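Local coordinates for protein aldehyde dehydrogenase 12 (Zea mays, PDB 6D97) that oxidises L-glutamate gamma-semialdehyde to glutamate with NAD+, the last step of proline catabolism in plants, at residues K300-D305 with L334-N339; A412-L417 with V439-S444. All blocks are in the same frame, centred on the assembly; numbering follows the deposited sequence.

Contact 1: K300-D305 with L334-N339; sequences KILGPD and LFMHKN
P304 lies over one face of the H337 imidazole. Its CB sits 3.8 Å from the ring centroid, 21° off the normal, a CH-pi contact. The pair closes the C-terminal end of a parallel beta-alpha-beta unit, in which helix 309-321 connects strands 298-302 and 331-337. H337 has CG anti to the backbone N (chi1 -167°), which swings the ring across to the 300-305 side against P304. At its edge, H337 ND1 accepts N339 N in the ring plane at 3.1 Å; this bond fixes the ring's rotation. N339 in turn reaches over with its amide: ND2 donates to P304 O at 2.9 Å, almost straight. With an alanine at H337, P304 CB would probably lose the ring face it packs on, and N339 N its acceptor ND1.

Toward the start of both segments, the strands are parallel, K300 pairing with L334 and I301 with F335, and their directions differ by 4°. F335 N donates to K300 O, and L302 N to F335 O at 2.9 Å. On the face that carries K300, L334 and M336, L302 reaches between L334 and M336, with CD1 3.9 Å from M336 CG. The K300 chain runs alongside L334, and its NZ ends at D319 and Q331. Helix 345-354 covers this face. On the other face helix 448-457 packs on I301 and F335, where I301 CG1 meets F335 CD2 at 3.9 Å.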
loop_
_atom_site.group_PDB
_atom_site.type_symbol
_atom_site.label_atom_id
_atom_site.label_comp_id
_atom_site.label_asym_id
_atom_site.label_seq_id
_atom_site.Cartn_x
_atom_site.Cartn_y
_atom_site.Cartn_z
ATOM N N LYS A 300 -5.663 -27.021 -17.707
ATOM C CA LYS A 300 -5.650 -26.031 -18.771
ATOM C C LYS A 300 -6.961 -26.147 -19.524
ATOM O O LYS A 300 -7.346 -27.245 -19.943
ATOM C CB LYS A 300 -4.469 -26.227 -19.723
ATOM C CG LYS A 300 -4.483 -25.287 -20.912
ATOM C CD LYS A 300 -3.233 -25.454 -21.755
ATOM C CE LYS A 300 -2.028 -24.798 -21.096
ATOM N NZ LYS A 300 -0.740 -25.317 -21.638
ATOM N N ILE A 301 -7.660 -25.027 -19.652
ATOM C CA ILE A 301 -8.890 -24.939 -20.424
ATOM C C ILE A 301 -8.581 -24.182 -21.704
ATOM O O ILE A 301 -8.007 -23.086 -21.662
ATOM C CB ILE A 301 -10.010 -24.239 -19.634
ATOM C CG1 ILE A 301 -10.388 -25.034 -18.383
ATOM C CG2 ILE A 301 -11.224 -24.042 -20.514
ATOM C CD1 ILE A 301 -11.354 -24.289 -17.479
ATOM N N LEU A 302 -8.942 -24.770 -22.839
ATOM C CA LEU A 302 -8.875 -24.080 -24.118
ATOM C C LEU A 302 -10.237 -23.466 -24.415
ATOM O O LEU A 302 -11.260 -24.160 -24.375
ATOM C CB LEU A 302 -8.474 -25.037 -25.243
ATOM C CG LEU A 302 -7.212 -25.893 -25.111
ATOM C CD1 LEU A 302 -7.009 -26.698 -26.387
ATOM C CD2 LEU A 302 -5.982 -25.053 -24.810
ATOM N N GLY A 303 -10.248 -22.169 -24.702
ATOM C CA GLY A 303 -11.472 -21.486 -25.033
ATOM C C GLY A 303 -11.920 -21.776 -26.447
ATOM O O GLY A 303 -11.309 -22.555 -27.190
ATOM N N PRO A 304 -13.023 -21.135 -26.844
ATOM C CA PRO A 304 -13.576 -21.392 -28.182
ATOM C C PRO A 304 -12.801 -20.741 -29.315
ATOM O O PRO A 304 -12.929 -21.190 -30.461
ATOM C CB PRO A 304 -14.993 -20.814 -28.087
ATOM C CG PRO A 304 -14.863 -19.711 -27.092
ATOM C CD PRO A 304 -13.824 -20.156 -26.090
ATOM N N ASP A 305 -12.003 -19.710 -29.044
ATOM C CA ASP A 305 -11.351 -18.939 -30.104
ATOM C C ASP A 305 -10.018 -19.590 -30.461
ATOM O O ASP A 305 -8.984 -19.328 -29.845
ATOM C CB ASP A 305 -11.176 -17.487 -29.676
ATOM C CG ASP A 305 -10.596 -17.358 -28.282
ATOM O OD1 ASP A 305 -10.900 -18.218 -27.428
ATOM O OD2 ASP A 305 -9.826 -16.404 -28.046
ATOM N N LEU A 334 -6.190 -31.472 -19.625
ATOM C CA LEU A 334 -6.439 -30.502 -20.682
ATOM C C LEU A 334 -7.898 -30.604 -21.102
ATOM O O LEU A 334 -8.322 -31.641 -21.622
ATOM C CB LEU A 334 -5.510 -30.749 -21.878
ATOM C CG LEU A 334 -5.569 -29.790 -23.069
ATOM C CD1 LEU A 334 -5.128 -28.405 -22.645
ATOM C CD2 LEU A 334 -4.700 -30.289 -24.208
ATOM N N PHE A 335 -8.667 -29.540 -20.864
ATOM C CA PHE A 335 -10.056 -29.442 -21.316
ATOM C C PHE A 335 -10.054 -28.742 -22.673
ATOM O O PHE A 335 -9.908 -27.520 -22.751
ATOM C CB PHE A 335 -10.916 -28.678 -20.310
ATOM C CG PHE A 335 -10.963 -29.299 -18.939
ATOM C CD1 PHE A 335 -11.912 -30.261 -18.627
ATOM C CD2 PHE A 335 -10.077 -28.898 -17.952
ATOM C CE1 PHE A 335 -11.963 -30.826 -17.364
ATOM C CE2 PHE A 335 -10.125 -29.455 -16.686
ATOM C CZ PHE A 335 -11.069 -30.421 -16.392
ATOM N N MET A 336 -10.227 -29.516 -23.744
ATOM C CA MET A 336 -10.206 -28.982 -25.102
ATOM C C MET A 336 -11.616 -28.597 -25.540
ATOM O O MET A 336 -12.508 -29.450 -25.593
ATOM C CB MET A 336 -9.631 -30.003 -26.084
ATOM C CG MET A 336 -8.166 -30.344 -25.904
ATOM S SD MET A 336 -7.651 -31.471 -27.210
ATOM C CE MET A 336 -8.209 -30.550 -28.642
ATOM N N HIS A 337 -11.813 -27.322 -25.874
ATOM C CA HIS A 337 -13.052 -26.922 -26.526
ATOM C C HIS A 337 -13.157 -27.610 -27.881
ATOM O O HIS A 337 -12.159 -27.781 -28.585
ATOM C CB HIS A 337 -13.114 -25.403 -26.697
ATOM C CG HIS A 337 -14.476 -24.891 -27.062
ATOM N ND1 HIS A 337 -15.067 -25.144 -28.281
ATOM C CD2 HIS A 337 -15.360 -24.139 -26.366
ATOM C CE1 HIS A 337 -16.259 -24.574 -28.319
ATOM N NE2 HIS A 337 -16.461 -23.957 -27.169
ATOM N N LYS A 338 -14.380 -28.011 -28.244
ATOM C CA LYS A 338 -14.584 -28.794 -29.461
ATOM C C LYS A 338 -14.020 -28.099 -30.694
ATOM O O LYS A 338 -13.592 -28.768 -31.642
ATOM C CB LYS A 338 -16.076 -29.080 -29.648
ATOM C CG LYS A 338 -16.390 -30.182 -30.649
ATOM C CD LYS A 338 -17.891 -30.421 -30.747
ATOM C CE LYS A 338 -18.216 -31.545 -31.719
ATOM N NZ LYS A 338 -17.755 -31.246 -33.104
ATOM N N ASN A 339 -13.990 -26.762 -30.690
ATOM C CA ASN A 339 -13.451 -26.023 -31.828
ATOM C C ASN A 339 -11.992 -26.369 -32.089
ATOM O O ASN A 339 -11.520 -26.251 -33.225
ATOM C CB ASN A 339 -13.600 -24.519 -31.602
ATOM C CG ASN A 339 -15.045 -24.088 -31.488
ATOM O OD1 ASN A 339 -15.960 -24.866 -31.759
ATOM N ND2 ASN A 339 -15.261 -22.841 -31.089
#

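Contact 2: A412-L417 with V439-S444; sequences AVFVPL and VVTEYS
T441 turns its hydroxyl to the backbone of 412-417, just beyond the end of strand 411-414. A chi1 of -163° points OG1 back from the backbone N, and it donates to V415 O at 2.6 Å, in the carbonyl plane. L417 N lies near the same hydroxyl but at a poor angle for a bond. L417 N donates instead to a water 2.6 Å away, and that water donates to E442 O. The water thus links the first turn of helix 417-420 to the neighbouring strand.

L417 crosses Y443 at a slant: L417 CD2 is 3.6 Å from Y443 CB. L417 also packs on helix 448-457, while the Y443 hydroxyl turns away to L302 O. F414 comes to strand 437-443 from the opposite face. F414 has its ring on the far side of CB from the backbone N (chi1 176°), and the ring reaches along the second strand; CD1 is 3.3 Å from V440 O, and CE1 passes T441 CA and E442 N.

These strands are parallel neighbours in the seven-stranded mixed sheet of what is, by family, the catalytic domain; the contact itself lies away from the NAD pocket. Strand 388-391 flanks 411-414 on its outer side, and F414 also touches K388 and L390. The strand axes differ by 32°. V440 sits between two bonds: its N donates to V413 O from above the carbonyl plane, and its O accepts V415 N at 2.9 Å. On the F414 side A412 CB meets V440 CG2. On the T441 side V415 CG2 touches V439 CG1 at 3.9 Å.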
loop_
_atom_site.group_PDB
_atom_site.type_symbol
_atom_site.label_atom_id
_atom_site.label_comp_id
_atom_site.label_asym_id
_atom_site.label_seq_id
_atom_site.Cartn_x
_atom_site.Cartn_y
_atom_site.Cartn_z
ATOM N N ALA A 412 -0.279 -39.136 -22.850
ATOM C CA ALA A 412 -1.546 -38.426 -22.748
ATOM C C ALA A 412 -2.670 -39.407 -23.035
ATOM O O ALA A 412 -2.625 -40.133 -24.032
ATOM C CB ALA A 412 -1.610 -37.250 -23.724
ATOM N N VAL A 413 -3.677 -39.426 -22.166
ATOM C CA VAL A 413 -4.809 -40.338 -22.290
ATOM C C VAL A 413 -6.076 -39.510 -22.409
ATOM O O VAL A 413 -6.353 -38.660 -21.554
ATOM C CB VAL A 413 -4.900 -41.303 -21.098
ATOM C CG1 VAL A 413 -6.168 -42.134 -21.197
ATOM C CG2 VAL A 413 -3.672 -42.198 -21.040
ATOM N N PHE A 414 -6.843 -39.750 -23.466
ATOM C CA PHE A 414 -8.143 -39.115 -23.597
ATOM C C PHE A 414 -9.171 -39.846 -22.745
ATOM O O PHE A 414 -9.214 -41.078 -22.723
ATOM C CB PHE A 414 -8.594 -39.100 -25.057
ATOM C CG PHE A 414 -9.978 -38.544 -25.262
ATOM C CD1 PHE A 414 -10.192 -37.172 -25.291
ATOM C CD2 PHE A 414 -11.062 -39.390 -25.438
ATOM C CE1 PHE A 414 -11.459 -36.655 -25.483
ATOM C CE2 PHE A 414 -12.332 -38.880 -25.631
ATOM C CZ PHE A 414 -12.531 -37.510 -25.652
ATOM N N VAL A 415 -9.988 -39.078 -22.029
ATOM C CA VAL A 415 -11.140 -39.615 -21.309
ATOM C C VAL A 415 -12.328 -38.703 -21.595
ATOM O O VAL A 415 -12.229 -37.485 -21.386
ATOM C CB VAL A 415 -10.871 -39.727 -19.799
ATOM C CG1 VAL A 415 -12.074 -40.332 -19.099
ATOM C CG2 VAL A 415 -9.619 -40.555 -19.525
ATOM N N PRO A 416 -13.451 -39.231 -22.087
ATOM C CA PRO A 416 -14.604 -38.369 -22.380
ATOM C C PRO A 416 -15.056 -37.607 -21.142
ATOM O O PRO A 416 -15.055 -38.137 -20.029
ATOM C CB PRO A 416 -15.672 -39.358 -22.861
ATOM C CG PRO A 416 -14.901 -40.540 -23.347
ATOM C CD PRO A 416 -13.701 -40.635 -22.450
ATOM N N LEU A 417 -15.432 -36.341 -21.348
ATOM C CA LEU A 417 -15.743 -35.459 -20.225
ATOM C C LEU A 417 -16.874 -36.014 -19.369
ATOM O O LEU A 417 -16.817 -35.950 -18.136
ATOM C CB LEU A 417 -16.097 -34.063 -20.737
ATOM C CG LEU A 417 -16.597 -33.058 -19.699
ATOM C CD1 LEU A 417 -15.538 -32.817 -18.649
ATOM C CD2 LEU A 417 -16.994 -31.755 -20.372
ATOM N N VAL A 439 -4.116 -36.131 -18.726
ATOM C CA VAL A 439 -5.406 -36.533 -19.268
ATOM C C VAL A 439 -5.903 -35.415 -20.178
ATOM O O VAL A 439 -5.797 -34.229 -19.842
ATOM C CB VAL A 439 -6.421 -36.846 -18.155
ATOM C CG1 VAL A 439 -7.790 -37.182 -18.733
ATOM C CG2 VAL A 439 -5.903 -37.986 -17.284
ATOM N N VAL A 440 -6.418 -35.790 -21.345
ATOM C CA VAL A 440 -7.019 -34.853 -22.284
ATOM C C VAL A 440 -8.502 -35.190 -22.396
ATOM O O VAL A 440 -8.894 -36.368 -22.391
ATOM C CB VAL A 440 -6.336 -34.909 -23.661
ATOM C CG1 VAL A 440 -7.025 -34.001 -24.652
ATOM C CG2 VAL A 440 -4.867 -34.545 -23.528
ATOM N N THR A 441 -9.336 -34.154 -22.469
ATOM C CA THR A 441 -10.761 -34.335 -22.676
ATOM C C THR A 441 -11.284 -33.200 -23.547
ATOM O O THR A 441 -10.583 -32.227 -23.848
ATOM C CB THR A 441 -11.519 -34.389 -21.345
ATOM O OG1 THR A 441 -12.815 -34.956 -21.570
ATOM C CG2 THR A 441 -11.674 -33.007 -20.746
ATOM N N GLU A 442 -12.533 -33.352 -23.972
ATOM C CA GLU A 442 -13.171 -32.411 -24.880
ATOM C C GLU A 442 -14.505 -31.961 -24.308
ATOM O O GLU A 442 -15.233 -32.754 -23.701
ATOM C CB GLU A 442 -13.379 -33.032 -26.266
ATOM C CG GLU A 442 -13.936 -32.057 -27.288
ATOM C CD GLU A 442 -14.423 -32.744 -28.547
ATOM O OE1 GLU A 442 -13.617 -32.908 -29.486
ATOM O OE2 GLU A 442 -15.614 -33.124 -28.591
ATOM N N TYR A 443 -14.817 -30.681 -24.499
ATOM C CA TYR A 443 -16.109 -30.126 -24.131
ATOM C C TYR A 443 -16.646 -29.284 -25.276
ATOM O O TYR A 443 -15.885 -28.598 -25.968
ATOM C CB TYR A 443 -16.025 -29.289 -22.839
ATOM C CG TYR A 443 -15.361 -27.930 -22.961
ATOM C CD1 TYR A 443 -13.981 -27.794 -22.845
ATOM C CD2 TYR A 443 -16.125 -26.778 -23.145
ATOM C CE1 TYR A 443 -13.374 -26.553 -22.935
ATOM C CE2 TYR A 443 -15.528 -25.535 -23.238
ATOM C CZ TYR A 443 -14.154 -25.430 -23.133
ATOM O OH TYR A 443 -13.558 -24.196 -23.228
ATOM N N SER A 444 -17.957 -29.355 -25.483
ATOM C CA SER A 444 -18.621 -28.575 -26.512
ATOM C C SER A 444 -19.017 -27.214 -25.956
ATOM O O SER A 444 -18.859 -26.926 -24.768
ATOM C CB SER A 444 -19.850 -29.313 -27.050
ATOM O OG SER A 444 -20.854 -29.440 -26.059
HETATM O O HOH W 1 -15.073 -35.458 -23.811
#

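Contacts 1 and 2 follow one another along the chain and come together in one sheet. Their centres are 10 Å apart. Strands 331-337 and 437-443 are neighbours, so the pairs 298-302/331-337 and 411-414/437-443 join there. M336 N lies 2.7 Å from T441 O, probably a hydrogen bond. Y443 reaches further: its OH is 2.6 Å from L302 O, also a probable hydrogen bond, and its ring meets that of H337 with the planes at about 70°. Helix 448-457 packs on residues of both contacts. Each centre lies about 28 Å from the centre of the chain, on the same side of it. Both contacts are away from the NAD pocket, which includes T196, K222, N259 and S275.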